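Local coordinates for GTP cyclohydrolase (Enterococcus faecalis, PDB 2R41), which is of unknown function, although it carries the name GTP cyclohydrolase, and belongs to the DUF960 family, at residues 46-51 with 91-96. Sequence-based numbering, arbitrary orientation.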
ATOM      1  N   LEU C  46      -4.638 -23.816  16.382  1.00 44.32           N
ATOM      2  CA  LEU C  46      -5.527 -23.214  15.392  1.00 42.86           C
ATOM      3  C   LEU C  46      -5.582 -23.991  14.101  1.00 44.23           C
ATOM      4  O   LEU C  46      -4.561 -24.397  13.528  1.00 45.10           O
ATOM      5  CB  LEU C  46      -5.118 -21.779  15.139  1.00 40.99           C
ATOM      6  CG  LEU C  46      -5.469 -20.951  16.351  1.00 40.65           C
ATOM      7  CD1 LEU C  46      -4.975 -19.548  16.222  1.00 39.49           C
ATOM      8  CD2 LEU C  46      -6.971 -20.960  16.510  1.00 40.93           C
ATOM      9  N   ASN C  47      -6.809 -24.214  13.675  1.00 44.64           N
ATOM     10  CA  ASN C  47      -7.129 -24.772  12.384  1.00 46.68           C
ATOM     11  C   ASN C  47      -6.814 -23.675  11.410  1.00 45.30           C
ATOM     12  O   ASN C  47      -6.770 -22.527  11.780  1.00 43.87           O
ATOM     13  CB  ASN C  47      -8.627 -24.986  12.403  1.00 47.60           C
ATOM     14  CG  ASN C  47      -9.096 -26.012  11.420  1.00 53.12           C
ATOM     15  OD1 ASN C  47      -9.180 -25.753  10.201  1.00 57.27           O
ATOM     16  ND2 ASN C  47      -9.487 -27.181  11.945  1.00 59.16           N
ATOM     17  N   ASP C  48      -6.594 -23.979  10.157  1.00 46.44           N
ATOM     18  CA  ASP C  48      -6.299 -22.888   9.251  1.00 45.73           C
ATOM     19  C   ASP C  48      -7.557 -22.181   8.844  1.00 44.11           C
ATOM     20  O   ASP C  48      -7.504 -21.244   8.079  1.00 43.72           O
ATOM     21  CB  ASP C  48      -5.576 -23.394   8.017  1.00 48.11           C
ATOM     22  CG  ASP C  48      -6.436 -24.312   7.162  1.00 51.62           C
ATOM     23  OD1 ASP C  48      -7.659 -24.405   7.419  1.00 56.55           O
ATOM     24  OD2 ASP C  48      -5.905 -24.937   6.211  1.00 55.44           O
ATOM     25  N   LEU C  49      -8.703 -22.653   9.319  1.00 44.15           N
ATOM     26  CA  LEU C  49      -9.964 -21.987   9.007  1.00 43.04           C
ATOM     27  C   LEU C  49     -10.838 -21.860  10.238  1.00 42.70           C
ATOM     28  O   LEU C  49     -11.005 -22.823  10.987  1.00 43.06           O
ATOM     29  CB  LEU C  49     -10.692 -22.722   7.923  1.00 43.88           C
ATOM     30  CG  LEU C  49     -12.085 -22.180   7.657  1.00 43.03           C
ATOM     31  CD1 LEU C  49     -12.049 -21.005   6.727  1.00 41.33           C
ATOM     32  CD2 LEU C  49     -12.820 -23.331   7.017  1.00 48.01           C
ATOM     33  N   LEU C  50     -11.363 -20.655  10.451  1.00 41.74           N
ATOM     34  CA  LEU C  50     -11.952 -20.269  11.723  1.00 41.55           C
ATOM     35  C   LEU C  50     -13.336 -19.701  11.524  1.00 42.56           C
ATOM     36  O   LEU C  50     -13.507 -18.785  10.703  1.00 42.81           O
ATOM     37  CB  LEU C  50     -11.077 -19.202  12.326  1.00 39.81           C
ATOM     38  CG  LEU C  50     -10.009 -19.615  13.319  1.00 39.10           C
ATOM     39  CD1 LEU C  50      -9.270 -20.845  12.970  1.00 38.73           C
ATOM     40  CD2 LEU C  50      -9.067 -18.481  13.476  1.00 38.76           C
ATOM     41  N   HIS C  51     -14.327 -20.232  12.242  1.00 44.23           N
ATOM     42  CA  HIS C  51     -15.717 -19.774  12.106  1.00 45.66           C
ATOM     43  C   HIS C  51     -15.975 -18.703  13.158  1.00 44.97           C
ATOM     44  O   HIS C  51     -15.612 -18.862  14.328  1.00 46.18           O
ATOM     45  CB  HIS C  51     -16.718 -20.906  12.313  1.00 47.42           C
ATOM     46  CG  HIS C  51     -16.537 -22.092  11.394  1.00 55.40           C
ATOM     47  ND1 HIS C  51     -15.304 -22.653  11.101  1.00 60.64           N
ATOM     48  CD2 HIS C  51     -17.451 -22.876  10.762  1.00 60.77           C
ATOM     49  CE1 HIS C  51     -15.462 -23.711  10.319  1.00 60.46           C
ATOM     50  NE2 HIS C  51     -16.754 -23.868  10.098  1.00 62.27           N
ATOM     51  N   PHE C  91     -15.600 -16.047   8.169  1.00 43.27           N
ATOM     52  CA  PHE C  91     -14.523 -16.989   8.304  1.00 42.71           C
ATOM     53  C   PHE C  91     -13.217 -16.241   8.311  1.00 41.62           C
ATOM     54  O   PHE C  91     -13.092 -15.192   7.633  1.00 42.21           O
ATOM     55  CB  PHE C  91     -14.520 -17.880   7.100  1.00 44.56           C
ATOM     56  CG  PHE C  91     -15.598 -18.909   7.104  1.00 48.55           C
ATOM     57  CD1 PHE C  91     -16.421 -19.091   8.222  1.00 51.64           C
ATOM     58  CD2 PHE C  91     -15.758 -19.760   6.019  1.00 52.03           C
ATOM     59  CE1 PHE C  91     -17.418 -20.091   8.243  1.00 53.53           C
ATOM     60  CE2 PHE C  91     -16.742 -20.775   6.041  1.00 54.52           C
ATOM     61  CZ  PHE C  91     -17.573 -20.929   7.149  1.00 53.65           C
ATOM     62  N   ALA C  92     -12.246 -16.738   9.081  1.00 39.62           N
ATOM     63  CA  ALA C  92     -10.860 -16.310   8.918  1.00 37.87           C
ATOM     64  C   ALA C  92     -10.113 -17.467   8.296  1.00 38.60           C
ATOM     65  O   ALA C  92     -10.190 -18.629   8.757  1.00 39.84           O
ATOM     66  CB  ALA C  92     -10.256 -15.957  10.205  1.00 37.23           C
ATOM     67  N   PHE C  93      -9.389 -17.170   7.235  1.00 38.10           N
ATOM     68  CA  PHE C  93      -8.692 -18.220   6.537  1.00 38.39           C
ATOM     69  C   PHE C  93      -7.239 -17.913   6.294  1.00 38.78           C
ATOM     70  O   PHE C  93      -6.865 -16.812   5.893  1.00 38.57           O
ATOM     71  CB  PHE C  93      -9.336 -18.477   5.226  1.00 38.43           C
ATOM     72  CG  PHE C  93      -8.656 -19.529   4.437  1.00 41.11           C
ATOM     73  CD1 PHE C  93      -8.501 -20.815   4.960  1.00 42.04           C
ATOM     74  CD2 PHE C  93      -8.188 -19.257   3.143  1.00 42.62           C
ATOM     75  CE1 PHE C  93      -7.902 -21.825   4.209  1.00 43.20           C
ATOM     76  CE2 PHE C  93      -7.581 -20.257   2.378  1.00 43.62           C
ATOM     77  CZ  PHE C  93      -7.452 -21.549   2.913  1.00 44.84           C
ATOM     78  N   ASP C  94      -6.427 -18.929   6.491  1.00 39.78           N
ATOM     79  CA  ASP C  94      -5.017 -18.776   6.402  1.00 41.17           C
ATOM     80  C   ASP C  94      -4.535 -19.802   5.424  1.00 43.35           C
ATOM     81  O   ASP C  94      -4.545 -20.972   5.720  1.00 45.35           O
ATOM     82  CB  ASP C  94      -4.376 -18.961   7.776  1.00 40.91           C
ATOM     83  CG  ASP C  94      -2.873 -18.817   7.728  1.00 43.96           C
ATOM     84  OD1 ASP C  94      -2.377 -18.515   6.619  1.00 46.94           O
ATOM     85  OD2 ASP C  94      -2.174 -19.030   8.751  1.00 44.87           O
ATOM     86  N   ASP C  95      -4.109 -19.351   4.248  1.00 44.50           N
ATOM     87  CA  ASP C  95      -3.703 -20.258   3.181  1.00 47.61           C
ATOM     88  C   ASP C  95      -2.195 -20.490   3.200  1.00 49.94           C
ATOM     89  O   ASP C  95      -1.647 -21.146   2.314  1.00 52.11           O
ATOM     90  CB  ASP C  95      -4.133 -19.710   1.819  1.00 48.69           C
ATOM     91  CG  ASP C  95      -3.364 -18.465   1.422  1.00 52.28           C
ATOM     92  OD1 ASP C  95      -2.240 -18.272   1.931  1.00 54.29           O
ATOM     93  OD2 ASP C  95      -3.884 -17.680   0.601  1.00 56.10           O
ATOM     94  N   GLY C  96      -1.530 -19.948   4.215  1.00 49.71           N
ATOM     95  CA  GLY C  96      -0.164 -20.325   4.520  1.00 52.57           C
ATOM     96  C   GLY C  96       0.830 -19.232   4.178  1.00 53.85           C
ATOM     97  O   GLY C  96       1.976 -19.258   4.631  1.00 55.52           O
TER
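The edge of the F91 ring is turned toward one face of the H51 imidazole, with F91 CE1 3.8 Å from H51 CD2. The ring planes stand at 50°, a tilted edge-to-face pair. Both side chains point the same way from neighbouring antiparallel strands, 49-57 and 89-94, in the middle of a six-stranded mixed sheet. L49 lies on the same sheet face, between F91 and F93. Its CG, anti to the backbone N, brings the side-chain end nearer to strand 89-94, where CD1 lies 4.0 Å from F91 CD2 and equally far from F93 CD1. D48 and F93 run side by side, with carboxylate and ring planes 78° apart. The ring of F93 has D95 N over one face, toward its rim. On the reverse face of the sheet L50 CB meets A92 CB, and helix 26-40 covers both residues through I36.

L50 and A92 form a hydrogen-bonded pair. L50 N donates to A92 O, and A92 N donates to L50 O, each at 2.9 Å. L49-F93 and H51-F91 are the non-hydrogen-bonded pairs beside it. Before the strand, N47 OD1 accepts from L49 N in an Asx turn. D94 OD2 accepts a hydrogen bond from F8 N, while a salt bridge from D94 OD1 to R12 is doubtful. The ladder ends where D94 N donates to D48 O at 3.0 Å, nearly in line with the carbonyl bond (161°).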